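Local coordinates for sulfite reductase [ferredoxin] (Mycobacterium tuberculosis, PDB 1ZJ8), which probably reduces sulfite to sulfide with electrons from ferredoxin, using a siroheme and a [4Fe-4S] cluster, at residues A[424-438]-A[466-480]. Residues are numbered along the deposited sequence; the frame is centred on the assembly and turned at random.
Sequences NLMACSGIEFCKLSF and PITVNINGCPNSCAR. With SRM (siroheme), chain E.
Strands 425-427 and 469-472 run parallel, their axes 4.5 Å apart and 10° from alignment, Leu425, Met426 and Ala427 pairing with Val469, Asn470 and Ile471. Backbone hydrogen bonds run from Val469 N to Asn424 O, Met426 N to Val469 O, Ile471 N to Met426 O, and Cys428 N to Ile471 O (3.1 Å). On one face the branched, apolar Leu425 and Ile471 meet end methyl to end methyl, CD1 to CD1 at 4.0 Å, while small Ala427 fits close beside Ile471. On the other face Met426 lies alongside Asn470. The Met426 chain bends at chi3 (-38°), carrying CE to 3.6 Å from Asn470 ND2 and over one face of the Arg480 guanidinium, off centre; that guanidinium is held through NH2 by Pro388 O, and its NH1 bonds weakly to a siroheme carboxylate. Asn470 suits this buried place because its ND2 donates a 2.6 Å hydrogen bond to Arg480 O, tying the strand to the cysteine loop that follows.

Beyond the strands both segments turn into loops that supply the [4Fe-4S] ligands: Cys428 and Cys434 from one, Cys474 and Cys478 from the other. Gly473 N gives a weak hydrogen bond to Cys428 SG (3.1 Å), which may temper the thiolate's charge; lacking a side chain, Gly473 suits a place where the loops draw close, next to Gly430 and Ser437. Gly473 O in turn accepts a hydrogen bond from Phe438 N at 2.8 Å. Cys478 SG is a cluster ligand and lies 2.7 Å from the siroheme iron, consistent with the bridging axial thiolate of this family.

Strand 425-427 edges the mixed sheet, 469-472 lies between it and strand 486-494, and helix 442-455 covers the Leu425 and Ile471 face.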
loop_
_atom_site.group_PDB
_atom_site.type_symbol
_atom_site.label_atom_id
_atom_site.label_comp_id
_atom_site.label_asym_id
_atom_site.label_seq_id
_atom_site.Cartn_x
_atom_site.Cartn_y
_atom_site.Cartn_z
ATOM N N ASN A 424 -6.447 11.902 -7.941
ATOM C CA ASN A 424 -6.194 11.929 -6.507
ATOM C C ASN A 424 -7.038 10.987 -5.647
ATOM O O ASN A 424 -6.964 11.046 -4.436
ATOM C CB ASN A 424 -6.338 13.370 -6.007
ATOM C CG ASN A 424 -5.300 14.271 -6.588
ATOM O OD1 ASN A 424 -4.135 13.957 -6.545
ATOM N ND2 ASN A 424 -5.716 15.381 -7.165
ATOM N N LEU A 425 -7.804 10.104 -6.258
ATOM C CA LEU A 425 -8.672 9.233 -5.491
ATOM C C LEU A 425 -8.012 7.868 -5.308
ATOM O O LEU A 425 -7.435 7.310 -6.227
ATOM C CB LEU A 425 -10.051 9.093 -6.167
ATOM C CG LEU A 425 -11.047 8.124 -5.485
ATOM C CD1 LEU A 425 -12.473 8.574 -5.656
ATOM C CD2 LEU A 425 -10.923 6.656 -5.957
ATOM N N MET A 426 -8.108 7.311 -4.117
ATOM C CA MET A 426 -7.757 5.908 -3.914
ATOM C C MET A 426 -8.916 5.189 -3.242
ATOM O O MET A 426 -9.750 5.807 -2.571
ATOM C CB MET A 426 -6.496 5.751 -3.045
ATOM C CG MET A 426 -5.204 6.211 -3.692
ATOM S SD MET A 426 -3.693 5.795 -2.746
ATOM C CE MET A 426 -4.179 6.041 -1.055
ATOM N N ALA A 427 -8.953 3.877 -3.425
ATOM C CA ALA A 427 -9.937 3.029 -2.777
ATOM C C ALA A 427 -9.299 1.672 -2.548
ATOM O O ALA A 427 -8.363 1.286 -3.260
ATOM C CB ALA A 427 -11.170 2.898 -3.635
ATOM N N CYS A 428 -9.792 0.949 -1.551
ATOM C CA CYS A 428 -9.330 -0.406 -1.279
ATOM C C CYS A 428 -10.174 -1.377 -2.094
ATOM O O CYS A 428 -10.941 -0.967 -2.970
ATOM C CB CYS A 428 -9.467 -0.699 0.207
ATOM S SG CYS A 428 -11.194 -0.883 0.781
ATOM N N SER A 429 -10.033 -2.666 -1.811
ATOM C CA SER A 429 -10.770 -3.690 -2.554
ATOM C C SER A 429 -12.273 -3.683 -2.198
ATOM O O SER A 429 -13.146 -3.695 -3.087
ATOM C CB SER A 429 -10.128 -5.026 -2.283
ATOM O OG SER A 429 -8.743 -4.856 -2.444
ATOM N N GLY A 430 -12.559 -3.625 -0.899
ATOM C CA GLY A 430 -13.926 -3.554 -0.418
ATOM C C GLY A 430 -14.682 -4.844 -0.653
ATOM O O GLY A 430 -14.117 -5.876 -1.084
ATOM N N ILE A 431 -15.986 -4.757 -0.406
ATOM C CA ILE A 431 -16.861 -5.933 -0.290
ATOM C C ILE A 431 -16.952 -6.811 -1.551
ATOM O O ILE A 431 -17.450 -7.933 -1.466
ATOM C CB ILE A 431 -18.288 -5.482 0.144
ATOM C CG1 ILE A 431 -19.083 -6.645 0.741
ATOM C CG2 ILE A 431 -19.042 -4.829 -1.024
ATOM C CD1 ILE A 431 -20.214 -6.181 1.701
ATOM N N GLU A 432 -16.481 -6.312 -2.700
ATOM C CA GLU A 432 -16.391 -7.116 -3.943
ATOM C C GLU A 432 -15.536 -8.403 -3.800
ATOM O O GLU A 432 -15.771 -9.391 -4.492
ATOM C CB GLU A 432 -15.823 -6.234 -5.077
ATOM C CG GLU A 432 -15.750 -6.848 -6.486
ATOM C CD GLU A 432 -14.556 -6.341 -7.312
ATOM O OE1 GLU A 432 -13.622 -5.719 -6.748
ATOM O OE2 GLU A 432 -14.540 -6.600 -8.532
ATOM N N PHE A 433 -14.533 -8.371 -2.925
ATOM C CA PHE A 433 -13.618 -9.505 -2.749
ATOM C C PHE A 433 -13.115 -9.680 -1.298
ATOM O O PHE A 433 -12.626 -10.743 -0.935
ATOM C CB PHE A 433 -12.372 -9.336 -3.650
ATOM C CG PHE A 433 -12.604 -9.564 -5.149
ATOM C CD1 PHE A 433 -13.147 -10.750 -5.630
ATOM C CD2 PHE A 433 -12.194 -8.603 -6.082
ATOM C CE1 PHE A 433 -13.320 -10.962 -7.021
ATOM C CE2 PHE A 433 -12.360 -8.810 -7.466
ATOM C CZ PHE A 433 -12.919 -9.991 -7.932
ATOM N N CYS A 434 -13.225 -8.648 -0.472
ATOM C CA CYS A 434 -12.632 -8.663 0.858
ATOM C C CYS A 434 -13.597 -9.173 1.945
ATOM O O CYS A 434 -14.756 -8.747 1.998
ATOM C CB CYS A 434 -12.182 -7.249 1.219
ATOM S SG CYS A 434 -11.234 -7.253 2.713
ATOM N N LYS A 435 -13.108 -10.042 2.834
ATOM C CA LYS A 435 -13.952 -10.613 3.886
ATOM C C LYS A 435 -14.181 -9.695 5.082
ATOM O O LYS A 435 -15.018 -10.017 5.930
ATOM C CB LYS A 435 -13.375 -11.924 4.393
ATOM C CG LYS A 435 -13.295 -13.043 3.347
ATOM C CD LYS A 435 -12.613 -14.287 3.937
ATOM C CE LYS A 435 -11.297 -13.937 4.709
ATOM N NZ LYS A 435 -10.371 -13.004 3.966
ATOM N N LEU A 436 -13.477 -8.564 5.157
ATOM C CA LEU A 436 -13.602 -7.665 6.317
ATOM C C LEU A 436 -14.296 -6.325 6.038
ATOM O O LEU A 436 -14.357 -5.464 6.924
ATOM C CB LEU A 436 -12.228 -7.411 6.932
ATOM C CG LEU A 436 -11.388 -8.669 7.142
ATOM C CD1 LEU A 436 -10.031 -8.276 7.738
ATOM C CD2 LEU A 436 -12.116 -9.692 8.020
ATOM N N SER A 437 -14.834 -6.174 4.824
ATOM C CA SER A 437 -15.485 -4.926 4.362
ATOM C C SER A 437 -16.972 -4.849 4.669
ATOM O O SER A 437 -17.677 -5.853 4.622
ATOM C CB SER A 437 -15.337 -4.799 2.840
ATOM O OG SER A 437 -15.031 -6.079 2.277
ATOM N N PHE A 438 -17.438 -3.634 4.940
ATOM C CA PHE A 438 -18.866 -3.356 5.128
ATOM C C PHE A 438 -19.457 -2.651 3.890
ATOM O O PHE A 438 -20.683 -2.550 3.742
ATOM C CB PHE A 438 -19.081 -2.525 6.399
ATOM C CG PHE A 438 -18.511 -3.164 7.614
ATOM C CD1 PHE A 438 -18.982 -4.407 8.038
ATOM C CD2 PHE A 438 -17.483 -2.554 8.318
ATOM C CE1 PHE A 438 -18.443 -5.037 9.161
ATOM C CE2 PHE A 438 -16.932 -3.177 9.455
ATOM C CZ PHE A 438 -17.415 -4.427 9.874
ATOM N N PRO A 466 -5.210 20.371 -5.158
ATOM C CA PRO A 466 -5.828 19.035 -5.280
ATOM C C PRO A 466 -6.490 18.551 -3.994
ATOM O O PRO A 466 -5.903 18.721 -2.919
ATOM C CB PRO A 466 -4.622 18.134 -5.542
ATOM C CG PRO A 466 -3.490 18.802 -4.783
ATOM C CD PRO A 466 -3.770 20.280 -4.836
ATOM N N ILE A 467 -7.671 17.933 -4.116
ATOM C CA ILE A 467 -8.392 17.338 -2.979
ATOM C C ILE A 467 -8.342 15.813 -3.014
ATOM O O ILE A 467 -9.099 15.173 -3.717
ATOM C CB ILE A 467 -9.885 17.773 -2.935
ATOM C CG1 ILE A 467 -9.996 19.277 -2.710
ATOM C CG2 ILE A 467 -10.655 17.019 -1.819
ATOM C CD1 ILE A 467 -10.012 20.071 -3.981
ATOM N N THR A 468 -7.465 15.240 -2.211
ATOM C CA THR A 468 -7.300 13.790 -2.169
ATOM C C THR A 468 -8.514 13.142 -1.503
ATOM O O THR A 468 -9.034 13.663 -0.538
ATOM C CB THR A 468 -5.979 13.371 -1.447
ATOM O OG1 THR A 468 -5.998 13.778 -0.076
ATOM C CG2 THR A 468 -4.790 13.995 -2.120
ATOM N N VAL A 469 -8.966 12.025 -2.055
ATOM C CA VAL A 469 -10.153 11.320 -1.577
ATOM C C VAL A 469 -9.836 9.837 -1.478
ATOM O O VAL A 469 -9.512 9.198 -2.488
ATOM C CB VAL A 469 -11.370 11.490 -2.534
ATOM C CG1 VAL A 469 -12.568 10.657 -2.044
ATOM C CG2 VAL A 469 -11.755 12.970 -2.707
ATOM N N ASN A 470 -9.935 9.282 -0.274
ATOM C CA ASN A 470 -9.635 7.857 -0.059
ATOM C C ASN A 470 -10.855 7.104 0.482
ATOM O O ASN A 470 -11.401 7.470 1.531
ATOM C CB ASN A 470 -8.467 7.691 0.905
ATOM C CG ASN A 470 -7.168 8.260 0.359
ATOM O OD1 ASN A 470 -7.133 8.821 -0.722
ATOM N ND2 ASN A 470 -6.094 8.112 1.114
ATOM N N ILE A 471 -11.269 6.054 -0.239
ATOM C CA ILE A 471 -12.448 5.257 0.112
ATOM C C ILE A 471 -12.033 3.887 0.639
ATOM O O ILE A 471 -11.529 3.043 -0.100
ATOM C CB ILE A 471 -13.375 5.047 -1.100
ATOM C CG1 ILE A 471 -13.469 6.319 -1.958
ATOM C CG2 ILE A 471 -14.765 4.599 -0.629
ATOM C CD1 ILE A 471 -14.522 6.255 -3.068
ATOM N N ASN A 472 -12.277 3.656 1.920
ATOM C CA ASN A 472 -11.917 2.388 2.565
ATOM C C ASN A 472 -13.176 1.631 2.974
ATOM O O ASN A 472 -14.140 2.249 3.433
ATOM C CB ASN A 472 -11.039 2.657 3.781
ATOM C CG ASN A 472 -9.781 3.455 3.430
ATOM O OD1 ASN A 472 -8.661 2.933 3.503
ATOM N ND2 ASN A 472 -9.961 4.736 3.058
ATOM N N GLY A 473 -13.170 0.306 2.803
ATOM C CA GLY A 473 -14.341 -0.548 3.102
ATOM C C GLY A 473 -14.507 -1.005 4.560
ATOM O O GLY A 473 -15.496 -1.679 4.897
ATOM N N CYS A 474 -13.546 -0.640 5.418
ATOM C CA CYS A 474 -13.572 -0.989 6.844
ATOM C C CYS A 474 -12.454 -0.213 7.557
ATOM O O CYS A 474 -11.692 0.504 6.908
ATOM C CB CYS A 474 -13.394 -2.499 7.020
ATOM S SG CYS A 474 -11.670 -2.974 7.126
ATOM N N PRO A 475 -12.351 -0.350 8.893
ATOM C CA PRO A 475 -11.423 0.503 9.669
ATOM C C PRO A 475 -9.919 0.203 9.543
ATOM O O PRO A 475 -9.108 1.028 10.011
ATOM C CB PRO A 475 -11.892 0.313 11.130
ATOM C CG PRO A 475 -13.131 -0.500 11.063
ATOM C CD PRO A 475 -13.103 -1.259 9.776
ATOM N N ASN A 476 -9.563 -0.931 8.922
ATOM C CA ASN A 476 -8.148 -1.306 8.688
ATOM C C ASN A 476 -7.329 -0.243 7.917
ATOM O O ASN A 476 -6.119 -0.208 8.039
ATOM C CB ASN A 476 -8.040 -2.675 7.969
ATOM C CG ASN A 476 -8.415 -3.887 8.878
ATOM O OD1 ASN A 476 -8.079 -3.915 10.064
ATOM N ND2 ASN A 476 -9.084 -4.895 8.301
ATOM N N SER A 477 -7.992 0.605 7.128
ATOM C CA SER A 477 -7.372 1.778 6.487
ATOM C C SER A 477 -6.318 1.441 5.404
ATOM O O SER A 477 -5.297 2.119 5.301
ATOM C CB SER A 477 -6.775 2.702 7.561
ATOM O OG SER A 477 -6.815 4.056 7.170
ATOM N N CYS A 478 -6.594 0.417 4.589
ATOM C CA CYS A 478 -5.718 -0.000 3.488
ATOM C C CYS A 478 -5.495 1.045 2.423
ATOM O O CYS A 478 -4.466 1.036 1.756
ATOM C CB CYS A 478 -6.306 -1.215 2.778
ATOM S SG CYS A 478 -6.318 -2.763 3.758
ATOM N N ALA A 479 -6.501 1.899 2.219
ATOM C CA ALA A 479 -6.420 2.998 1.266
ATOM C C ALA A 479 -6.227 4.295 2.018
ATOM O O ALA A 479 -6.591 5.354 1.522
ATOM C CB ALA A 479 -7.669 3.054 0.399
ATOM N N ARG A 480 -5.655 4.209 3.220
ATOM C CA ARG A 480 -5.176 5.379 3.958
ATOM C C ARG A 480 -6.252 6.441 4.255
ATOM O O ARG A 480 -6.241 7.526 3.694
ATOM C CB ARG A 480 -3.949 5.971 3.223
ATOM C CG ARG A 480 -2.594 5.290 3.616
ATOM C CD ARG A 480 -1.907 4.482 2.524
ATOM N NE ARG A 480 -1.197 5.342 1.587
ATOM C CZ ARG A 480 -0.412 4.915 0.600
ATOM N NH1 ARG A 480 -0.188 3.615 0.390
ATOM N NH2 ARG A 480 0.157 5.813 -0.191
HETATM FE FE SRM E . -4.014 -4.241 3.637
HETATM C CHA SRM E . -5.644 -6.717 5.335
HETATM C CHB SRM E . -5.923 -4.847 0.952
HETATM C CHC SRM E . -2.426 -1.913 2.010
HETATM C CHD SRM E . -3.853 -2.359 6.529
HETATM N NA SRM E . -5.350 -5.652 3.163
HETATM C C1A SRM E . -5.806 -6.663 3.935
HETATM C C2A SRM E . -6.514 -7.737 3.168
HETATM C CMA SRM E . -5.568 -8.866 2.896
HETATM C CDA SRM E . -7.804 -8.160 3.814
HETATM C CEA SRM E . -7.869 -9.453 4.563
HETATM O O3A SRM E . -7.157 -9.595 5.562
HETATM O O4A SRM E . -8.616 -10.370 4.191
HETATM C C3A SRM E . -6.846 -6.997 1.917
HETATM C CAA SRM E . -6.724 -7.803 0.668
HETATM C CBA SRM E . -8.101 -8.387 0.496
HETATM C CCA SRM E . -8.428 -8.564 -0.951
HETATM O O1A SRM E . -8.087 -7.675 -1.761
HETATM O O2A SRM E . -9.016 -9.615 -1.306
HETATM C C4A SRM E . -5.988 -5.780 1.995
HETATM N NB SRM E . -4.065 -3.631 1.769
HETATM C C1B SRM E . -4.853 -3.979 0.750
HETATM C C2B SRM E . -4.476 -3.387 -0.579
HETATM C CMB SRM E . -4.620 -4.328 -1.742
HETATM C CDB SRM E . -5.372 -2.217 -0.813
HETATM C CEB SRM E . -5.215 -1.453 -2.079
HETATM O O3B SRM E . -6.091 -1.445 -2.971
HETATM O O4B SRM E . -4.166 -0.824 -2.218
HETATM C C3B SRM E . -3.064 -2.947 -0.259
HETATM C CAB SRM E . -2.081 -4.061 -0.507
HETATM C CBB SRM E . -0.703 -3.542 -0.781
HETATM C CCB SRM E . 0.285 -4.673 -0.793
HETATM O O1B SRM E . 0.720 -5.118 -1.852
HETATM O O2B SRM E . 0.707 -5.159 0.252
HETATM C C4B SRM E . -3.161 -2.814 1.237
HETATM N NC SRM E . -3.408 -2.473 4.126
HETATM C C1C SRM E . -2.597 -1.704 3.370
HETATM C C2C SRM E . -2.266 -0.494 3.964
HETATM C CDC SRM E . -1.627 0.716 3.368
HETATM C CEC SRM E . -0.156 0.853 3.297
HETATM O O3C SRM E . 0.579 -0.123 3.569
HETATM O O4C SRM E . 0.264 1.974 2.974
HETATM C C3C SRM E . -2.736 -0.638 5.234
HETATM C CAC SRM E . -2.546 0.479 6.207
HETATM C CBC SRM E . -1.166 0.803 6.740
HETATM C CCC SRM E . -0.824 -0.182 7.844
HETATM O O1C SRM E . -0.581 -1.389 7.573
HETATM O O2C SRM E . -0.825 0.263 9.021
HETATM C C4C SRM E . -3.357 -1.857 5.332
HETATM N ND SRM E . -4.318 -4.633 5.599
HETATM C C1D SRM E . -4.365 -3.668 6.531
HETATM C C2D SRM E . -5.075 -4.147 7.649
HETATM C CAD SRM E . -4.815 -3.651 9.060
HETATM C CBD SRM E . -3.819 -4.383 9.904
HETATM C CCD SRM E . -3.388 -3.909 11.263
HETATM O O1D SRM E . -2.190 -3.569 11.388
HETATM O O2D SRM E . -4.198 -3.855 12.226
HETATM C C3D SRM E . -5.453 -5.445 7.347
HETATM C CDD SRM E . -5.825 -6.495 8.357
HETATM C CED SRM E . -4.802 -7.234 9.192
HETATM O O3D SRM E . -3.601 -7.187 8.924
HETATM O O4D SRM E . -5.143 -7.911 10.173
HETATM C C4D SRM E . -4.977 -5.733 6.078
#